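Local atomic coordinates of chitinase (Paenibacillus sp. FPU-7, PDB entry 5GZT), a protein that probably hydrolyses internal beta-1,4 linkages between N-acetylglucosamine units in chitin and chitodextrins, acting as an endochitinase. Residues K200-G205 and A237-F242; R1024-V1029 and F1087-D1092. One frame throughout, in Å; residues are numbered along the deposited sequence.

Contact 1 of 2, residues K200-G205 and A237-F242; sequences KFNAYG and APEVTF
Phe-201 and Val-240 face each other as a hydrogen-bonded pair in an antiparallel beta-sheet, inner strands 197-203 and 239-243 of four. CG1 of Val-240 lies over one face of the Phe-201 ring, displaced toward the rim, 3.6 Å from the ring centroid: a CH-pi contact. Both groups are placed by their first torsions: CG of Phe-201 sits between its backbone N and carbonyl carbon (chi1 52°), and CG1 of Val-240 takes the same kind of position. Ala-203 adds its CB to that methyl, while Val-257 and Thr-259 of strand 251-261 touch Phe-201 and Ala-203 respectively, so this side of the sheet packs inward. Along the backbone of the same pair, Phe-201 N donates to Val-240 O (3.0 Å) in an almost straight bond, and Val-240 N returns one to Phe-201 O (2.8 Å).

The opposite face carries Lys-200, Asn-202, Glu-239 and Thr-241. The Lys-200 and Thr-241 side chains run alongside each other, with Lys-200 CG tight against Thr-241 CG2 at 3.4 Å. Lys-200 NZ stays 4.5 Å from Glu-239 OE1, too long for a salt bridge, although the opposite charges may still attract. Asn-202 lies beside the Pro-238 ring, its OD1 3.5 Å from Pro-238 CG. At this end Ala-203 N donates to Pro-238 O (2.9 Å), tilted 28° from the carbonyl plane.

Contact 2 of 2, residues R1024-V1029 and F1087-D1092; sequences RGWVNV and FITYDD
The indole of Trp-1026 and the ring of Phe-1087 meet rim to rim, neither over the other's face: six-membered indole and phenyl centroids are 6.0 Å apart, planes inclined at 46°. Phe-1087 CD1 comes to the indole edge, near its plane, 3.7 Å from Trp-1026 CE3. Thr-1089 CG2 approaches the same indole obliquely, 3.7 Å from Trp-1026 CZ3; chi1 of 166° sets this methyl between backbone N and carbonyl carbon, bringing it to the indole, while OG1 is hydrogen-bonded to Gln-983 N.

Strands 1024-1026 and 1086-1089 pair at the edge of a four-stranded antiparallel sheet inserted between barrel strands 1015-1020 and 1110-1114, consistent with the insertion domain of many family 18 chitinases. Thr-1089 N donates to Arg-1024 O (2.9 Å), and Trp-1026 N to Phe-1087 O (2.9 Å). Between these pairs, Gly-1025 CA lies 3.1 Å from Phe-1087 O, where a side chain would clash with that oxygen and Ile-1088 CD1.

With an alanine at Trp-1026, Phe-1087 CD1 and Thr-1089 CG2 would probably lose the indole they lie against, and Glu-977 O its bond from NE1. Arg-1024 starts on the Trp-1026 face, but its far end leaves the strands, NE salt-bridged to Asp-971 OD1.

Overall arrangement
Along the chain both segments of contact 1 come before those of contact 2, and the contacts lie on opposite sides of its centre, 63 Å apart between their own centres and about 44 Å between nearest atoms. They share no sheet: residues 200-205 and 237-242 join the inner strands of a four-stranded antiparallel sheet, whereas 1024-1029 and 1087-1092 join an outermost strand to its neighbour in another. Between them in sequence come a first glycosyl hydrolase family 18 region and an immunoglobulin-like domain; contact 2 belongs to the second family 18 region. The separation fits a modular chitinase: each pairing joins strands of one sheet in its own part of the chain, without touching the other.

Contact 1 of 2, residues K200-G205 and A237-F242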
ATOM      1  N   LYS B 200       7.452  -0.841  24.084  1.00 64.95           N
ATOM      2  CA  LYS B 200       7.498  -1.304  25.457  1.00 67.87           C
ATOM      3  C   LYS B 200       8.731  -2.142  25.715  1.00 70.36           C
ATOM      4  O   LYS B 200       9.034  -3.081  24.946  1.00 57.46           O
ATOM      5  CB  LYS B 200       6.278  -2.148  25.820  1.00 72.02           C
ATOM      6  CG  LYS B 200       4.971  -1.373  25.926  1.00 77.42           C
ATOM      7  CD  LYS B 200       3.900  -2.130  26.717  1.00 76.90           C
ATOM      8  CE  LYS B 200       3.696  -3.538  26.161  1.00 81.79           C
ATOM      9  NZ  LYS B 200       2.564  -4.296  26.768  1.00 84.55           N
ATOM     10  N   PHE B 201       9.395  -1.806  26.832  1.00 67.07           N
ATOM     11  CA  PHE B 201      10.590  -2.506  27.325  1.00 69.75           C
ATOM     12  C   PHE B 201      10.674  -2.478  28.862  1.00 76.18           C
ATOM     13  O   PHE B 201      10.224  -1.510  29.516  1.00 70.51           O
ATOM     14  CB  PHE B 201      11.878  -1.932  26.697  1.00 60.52           C
ATOM     15  CG  PHE B 201      12.032  -0.422  26.814  1.00 62.24           C
ATOM     16  CD1 PHE B 201      11.335   0.445  25.975  1.00 64.33           C
ATOM     17  CD2 PHE B 201      12.939   0.143  27.709  1.00 67.06           C
ATOM     18  CE1 PHE B 201      11.508   1.842  26.051  1.00 66.68           C
ATOM     19  CE2 PHE B 201      13.110   1.535  27.787  1.00 66.71           C
ATOM     20  CZ  PHE B 201      12.390   2.389  26.965  1.00 66.12           C
ATOM     21  N   ASN B 202      11.208  -3.571  29.420  1.00 83.75           N
ATOM     22  CA  ASN B 202      11.629  -3.646  30.838  1.00 83.07           C
ATOM     23  C   ASN B 202      13.056  -3.088  30.967  1.00 85.29           C
ATOM     24  O   ASN B 202      13.985  -3.634  30.355  1.00 76.68           O
ATOM     25  CB  ASN B 202      11.568  -5.088  31.378  1.00 80.58           C
ATOM     26  CG  ASN B 202      10.129  -5.576  31.614  1.00 83.53           C
ATOM     27  OD1 ASN B 202       9.281  -4.866  32.190  1.00 86.52           O
ATOM     28  ND2 ASN B 202       9.859  -6.813  31.204  1.00 82.30           N
ATOM     29  N   ALA B 203      13.209  -1.986  31.722  1.00 91.68           N
ATOM     30  CA  ALA B 203      14.521  -1.349  31.975  1.00 99.88           C
ATOM     31  C   ALA B 203      14.963  -1.583  33.424  1.00106.47           C
ATOM     32  O   ALA B 203      14.559  -0.858  34.341  1.00118.02           O
ATOM     33  CB  ALA B 203      14.491   0.148  31.656  1.00 96.31           C
ATOM     34  N   TYR B 204      15.791  -2.609  33.614  1.00106.64           N
ATOM     35  CA  TYR B 204      16.438  -2.857  34.895  1.00 95.77           C
ATOM     36  C   TYR B 204      17.472  -1.742  35.119  1.00 95.60           C
ATOM     37  O   TYR B 204      18.101  -1.240  34.164  1.00 85.77           O
ATOM     38  CB  TYR B 204      17.079  -4.246  34.934  1.00 98.51           C
ATOM     39  CG  TYR B 204      16.143  -5.393  34.550  1.00109.24           C
ATOM     40  CD1 TYR B 204      14.843  -5.482  35.081  1.00106.60           C
ATOM     41  CD2 TYR B 204      16.563  -6.391  33.659  1.00111.22           C
ATOM     42  CE1 TYR B 204      13.998  -6.523  34.733  1.00104.68           C
ATOM     43  CE2 TYR B 204      15.723  -7.429  33.307  1.00111.73           C
ATOM     44  CZ  TYR B 204      14.446  -7.491  33.846  1.00109.18           C
ATOM     45  OH  TYR B 204      13.617  -8.525  33.505  1.00114.05           O
ATOM     46  N   GLY B 205      17.604  -1.329  36.380  1.00 92.47           N
ATOM     47  CA  GLY B 205      18.427  -0.178  36.740  1.00 92.94           C
ATOM     48  C   GLY B 205      17.871   1.123  36.197  1.00 84.59           C
ATOM     49  O   GLY B 205      18.626   1.972  35.687  1.00 79.34           O
ATOM     50  N   ALA B 237       7.163  -0.199  37.063  1.00 89.35           N
ATOM     51  CA  ALA B 237       8.249  -0.829  37.822  1.00 92.41           C
ATOM     52  C   ALA B 237       9.473  -1.143  36.890  1.00 92.11           C
ATOM     53  O   ALA B 237      10.244  -0.212  36.615  1.00 82.41           O
ATOM     54  CB  ALA B 237       7.725  -2.021  38.637  1.00 95.89           C
ATOM     55  N   PRO B 238       9.661  -2.396  36.381  1.00 94.25           N
ATOM     56  CA  PRO B 238      10.612  -2.376  35.247  1.00 93.49           C
ATOM     57  C   PRO B 238       9.973  -1.822  33.923  1.00 88.18           C
ATOM     58  O   PRO B 238      10.709  -1.340  33.045  1.00 70.83           O
ATOM     59  CB  PRO B 238      11.052  -3.850  35.122  1.00 95.70           C
ATOM     60  CG  PRO B 238       9.913  -4.644  35.671  1.00 96.07           C
ATOM     61  CD  PRO B 238       9.165  -3.769  36.650  1.00 96.41           C
ATOM     62  N   GLU B 239       8.635  -1.858  33.811  1.00 84.40           N
ATOM     63  CA  GLU B 239       7.906  -1.479  32.579  1.00 84.52           C
ATOM     64  C   GLU B 239       8.073  -0.001  32.157  1.00 75.65           C
ATOM     65  O   GLU B 239       7.718   0.900  32.905  1.00 74.95           O
ATOM     66  CB  GLU B 239       6.398  -1.792  32.747  1.00 95.23           C
ATOM     67  CG  GLU B 239       5.998  -3.238  32.452  1.00 99.90           C
ATOM     68  CD  GLU B 239       5.615  -3.446  30.994  1.00105.23           C
ATOM     69  OE1 GLU B 239       4.529  -2.975  30.592  1.00 95.07           O
ATOM     70  OE2 GLU B 239       6.407  -4.067  30.246  1.00115.27           O
ATOM     71  N   VAL B 240       8.608   0.254  30.967  1.00 66.86           N
ATOM     72  CA  VAL B 240       8.615   1.621  30.425  1.00 68.13           C
ATOM     73  C   VAL B 240       8.152   1.551  28.992  1.00 66.67           C
ATOM     74  O   VAL B 240       8.510   0.636  28.287  1.00 74.16           O
ATOM     75  CB  VAL B 240       9.980   2.335  30.557  1.00 69.61           C
ATOM     76  CG1 VAL B 240      11.118   1.386  30.294  1.00 78.33           C
ATOM     77  CG2 VAL B 240      10.087   3.566  29.650  1.00 70.18           C
ATOM     78  N   THR B 241       7.344   2.518  28.585  1.00 64.16           N
ATOM     79  CA  THR B 241       6.677   2.495  27.280  1.00 63.04           C
ATOM     80  C   THR B 241       6.898   3.840  26.559  1.00 57.51           C
ATOM     81  O   THR B 241       6.511   4.898  27.075  1.00 57.61           O
ATOM     82  CB  THR B 241       5.159   2.219  27.420  1.00 58.45           C
ATOM     83  OG1 THR B 241       4.516   3.400  27.909  1.00 68.05           O
ATOM     84  CG2 THR B 241       4.871   1.043  28.361  1.00 51.18           C
ATOM     85  N   PHE B 242       7.547   3.807  25.397  1.00 50.00           N
ATOM     86  CA  PHE B 242       7.740   5.020  24.637  1.00 53.89           C
ATOM     87  C   PHE B 242       6.588   5.163  23.623  1.00 55.06           C
ATOM     88  O   PHE B 242       6.139   4.164  23.053  1.00 53.00           O
ATOM     89  CB  PHE B 242       9.098   5.008  23.960  1.00 53.05           C
ATOM     90  CG  PHE B 242       9.249   6.080  22.938  1.00 56.08           C
ATOM     91  CD1 PHE B 242       9.495   7.386  23.327  1.00 58.04           C
ATOM     92  CD2 PHE B 242       9.093   5.791  21.587  1.00 57.74           C
ATOM     93  CE1 PHE B 242       9.618   8.395  22.388  1.00 60.18           C
ATOM     94  CE2 PHE B 242       9.204   6.793  20.647  1.00 57.43           C
ATOM     95  CZ  PHE B 242       9.459   8.100  21.047  1.00 62.83           C
TER

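Contact 2 of 2, residues R1024-V1029 and F1087-D1092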
ATOM      1  N   ARG B1024       0.456  30.379 -24.490  1.00 25.80           N
ATOM      2  CA  ARG B1024       1.718  30.427 -23.728  1.00 26.31           C
ATOM      3  C   ARG B1024       2.546  29.245 -24.176  1.00 30.39           C
ATOM      4  O   ARG B1024       2.074  28.417 -24.935  1.00 35.20           O
ATOM      5  CB  ARG B1024       1.483  30.408 -22.226  1.00 27.89           C
ATOM      6  CG  ARG B1024       0.819  31.699 -21.728  1.00 29.46           C
ATOM      7  CD  ARG B1024       0.614  31.671 -20.214  1.00 33.53           C
ATOM      8  NE  ARG B1024      -0.062  32.894 -19.808  1.00 33.53           N
ATOM      9  CZ  ARG B1024       0.517  34.103 -19.726  1.00 38.66           C
ATOM     10  NH1 ARG B1024       1.827  34.277 -19.896  1.00 35.15           N
ATOM     11  NH2 ARG B1024      -0.221  35.158 -19.422  1.00 34.45           N
ATOM     12  N   GLY B1025       3.808  29.202 -23.796  1.00 35.56           N
ATOM     13  CA  GLY B1025       4.707  28.203 -24.402  1.00 35.23           C
ATOM     14  C   GLY B1025       6.099  28.180 -23.790  1.00 39.07           C
ATOM     15  O   GLY B1025       6.369  28.960 -22.886  1.00 31.61           O
ATOM     16  N   TRP B1026       6.935  27.206 -24.205  1.00 36.48           N
ATOM     17  CA  TRP B1026       8.306  27.084 -23.716  1.00 35.78           C
ATOM     18  C   TRP B1026       9.221  26.706 -24.891  1.00 34.80           C
ATOM     19  O   TRP B1026       8.779  26.063 -25.839  1.00 33.80           O
ATOM     20  CB  TRP B1026       8.458  26.010 -22.615  1.00 38.08           C
ATOM     21  CG  TRP B1026       7.767  26.268 -21.363  1.00 36.03           C
ATOM     22  CD1 TRP B1026       8.281  26.780 -20.193  1.00 38.65           C
ATOM     23  CD2 TRP B1026       6.391  26.019 -21.129  1.00 35.25           C
ATOM     24  NE1 TRP B1026       7.270  26.877 -19.241  1.00 36.55           N
ATOM     25  CE2 TRP B1026       6.104  26.422 -19.803  1.00 35.97           C
ATOM     26  CE3 TRP B1026       5.359  25.538 -21.938  1.00 35.87           C
ATOM     27  CZ2 TRP B1026       4.825  26.348 -19.266  1.00 36.89           C
ATOM     28  CZ3 TRP B1026       4.084  25.455 -21.400  1.00 37.05           C
ATOM     29  CH2 TRP B1026       3.836  25.846 -20.068  1.00 35.34           C
ATOM     30  N   VAL B1027      10.506  27.092 -24.787  1.00 42.18           N
ATOM     31  CA  VAL B1027      11.559  26.684 -25.769  1.00 40.19           C
ATOM     32  C   VAL B1027      12.482  25.678 -25.080  1.00 44.03           C
ATOM     33  O   VAL B1027      12.377  25.464 -23.846  1.00 43.61           O
ATOM     34  CB  VAL B1027      12.350  27.905 -26.330  1.00 40.82           C
ATOM     35  CG1 VAL B1027      11.491  28.696 -27.321  1.00 43.36           C
ATOM     36  CG2 VAL B1027      12.880  28.831 -25.240  1.00 34.53           C
ATOM     37  N   ASN B1028      13.387  25.041 -25.856  1.00 49.67           N
ATOM     38  CA  ASN B1028      14.274  23.977 -25.344  1.00 42.76           C
ATOM     39  C   ASN B1028      13.489  22.918 -24.614  1.00 43.14           C
ATOM     40  O   ASN B1028      13.709  22.642 -23.425  1.00 40.76           O
ATOM     41  CB  ASN B1028      15.348  24.526 -24.412  1.00 47.97           C
ATOM     42  CG  ASN B1028      16.328  25.467 -25.129  1.00 57.86           C
ATOM     43  OD1 ASN B1028      16.673  25.270 -26.295  1.00 49.96           O
ATOM     44  ND2 ASN B1028      16.763  26.510 -24.419  1.00 59.86           N
ATOM     45  N   VAL B1029      12.512  22.371 -25.323  1.00 45.82           N
ATOM     46  CA  VAL B1029      11.668  21.350 -24.755  1.00 43.04           C
ATOM     47  C   VAL B1029      12.024  20.016 -25.433  1.00 38.74           C
ATOM     48  O   VAL B1029      11.888  19.875 -26.672  1.00 32.75           O
ATOM     49  CB  VAL B1029      10.164  21.670 -24.941  1.00 45.94           C
ATOM     50  CG1 VAL B1029       9.323  20.521 -24.373  1.00 43.82           C
ATOM     51  CG2 VAL B1029       9.813  22.992 -24.263  1.00 41.02           C
ATOM     52  N   PHE B1087       7.093  24.129 -27.459  1.00 42.65           N
ATOM     53  CA  PHE B1087       5.808  23.575 -27.037  1.00 38.31           C
ATOM     54  C   PHE B1087       4.878  24.738 -26.777  1.00 36.84           C
ATOM     55  O   PHE B1087       5.231  25.620 -25.998  1.00 34.33           O
ATOM     56  CB  PHE B1087       6.003  22.811 -25.716  1.00 39.69           C
ATOM     57  CG  PHE B1087       4.733  22.255 -25.140  1.00 35.51           C
ATOM     58  CD1 PHE B1087       3.958  23.020 -24.233  1.00 38.41           C
ATOM     59  CD2 PHE B1087       4.315  20.980 -25.458  1.00 35.56           C
ATOM     60  CE1 PHE B1087       2.776  22.507 -23.697  1.00 34.11           C
ATOM     61  CE2 PHE B1087       3.132  20.458 -24.914  1.00 38.62           C
ATOM     62  CZ  PHE B1087       2.352  21.230 -24.034  1.00 35.12           C
ATOM     63  N   ILE B1088       3.687  24.691 -27.358  1.00 37.65           N
ATOM     64  CA  ILE B1088       2.685  25.774 -27.248  1.00 37.79           C
ATOM     65  C   ILE B1088       1.374  25.228 -26.623  1.00 33.42           C
ATOM     66  O   ILE B1088       0.894  24.221 -27.060  1.00 29.39           O
ATOM     67  CB  ILE B1088       2.366  26.372 -28.639  1.00 31.55           C
ATOM     68  CG1 ILE B1088       3.616  26.956 -29.294  1.00 33.56           C
ATOM     69  CG2 ILE B1088       1.318  27.483 -28.568  1.00 34.81           C
ATOM     70  CD1 ILE B1088       4.359  28.033 -28.487  1.00 33.67           C
ATOM     71  N   THR B1089       0.784  25.960 -25.684  1.00 30.38           N
ATOM     72  CA  THR B1089      -0.480  25.582 -25.028  1.00 30.15           C
ATOM     73  C   THR B1089      -1.447  26.719 -25.175  1.00 30.31           C
ATOM     74  O   THR B1089      -1.102  27.893 -24.905  1.00 28.07           O
ATOM     75  CB  THR B1089      -0.250  25.213 -23.569  1.00 29.66           C
ATOM     76  OG1 THR B1089      -1.492  25.158 -22.868  1.00 29.39           O
ATOM     77  CG2 THR B1089       0.757  26.159 -22.869  1.00 30.92           C
ATOM     78  N   TYR B1090      -2.621  26.381 -25.675  1.00 27.01           N
ATOM     79  CA  TYR B1090      -3.567  27.382 -26.134  1.00 26.63           C
ATOM     80  C   TYR B1090      -4.986  26.827 -26.105  1.00 26.16           C
ATOM     81  O   TYR B1090      -5.132  25.596 -25.832  1.00 23.93           O
ATOM     82  CB  TYR B1090      -3.172  27.887 -27.546  1.00 28.14           C
ATOM     83  CG  TYR B1090      -3.264  26.877 -28.653  1.00 27.30           C
ATOM     84  CD1 TYR B1090      -2.372  25.786 -28.731  1.00 27.16           C
ATOM     85  CD2 TYR B1090      -4.209  26.997 -29.634  1.00 27.88           C
ATOM     86  CE1 TYR B1090      -2.482  24.839 -29.740  1.00 27.52           C
ATOM     87  CE2 TYR B1090      -4.304  26.071 -30.690  1.00 29.54           C
ATOM     88  CZ  TYR B1090      -3.446  24.991 -30.746  1.00 32.35           C
ATOM     89  OH  TYR B1090      -3.603  24.072 -31.778  1.00 27.68           O
ATOM     90  N   ASP B1091      -6.013  27.680 -26.368  1.00 24.65           N
ATOM     91  CA  ASP B1091      -7.371  27.214 -26.659  1.00 24.03           C
ATOM     92  C   ASP B1091      -7.590  27.261 -28.130  1.00 25.44           C
ATOM     93  O   ASP B1091      -7.226  28.240 -28.725  1.00 27.00           O
ATOM     94  CB  ASP B1091      -8.516  28.106 -26.029  1.00 26.01           C
ATOM     95  CG  ASP B1091      -8.924  27.672 -24.617  1.00 27.34           C
ATOM     96  OD1 ASP B1091      -8.967  26.434 -24.372  1.00 22.46           O
ATOM     97  OD2 ASP B1091      -9.062  28.585 -23.728  1.00 24.73           O
ATOM     98  N   ASP B1092      -8.336  26.295 -28.679  1.00 25.99           N
ATOM     99  CA  ASP B1092      -8.770  26.342 -30.097  1.00 28.12           C
ATOM    100  C   ASP B1092     -10.230  26.090 -30.245  1.00 26.75           C
ATOM    101  O   ASP B1092     -10.962  26.103 -29.222  1.00 25.90           O
ATOM    102  CB  ASP B1092      -7.922  25.395 -30.990  1.00 28.56           C
ATOM    103  CG  ASP B1092      -8.274  23.903 -30.817  1.00 34.16           C
ATOM    104  OD1 ASP B1092      -9.117  23.557 -29.938  1.00 28.87           O
ATOM    105  OD2 ASP B1092      -7.642  23.095 -31.553  1.00 32.20           O
TER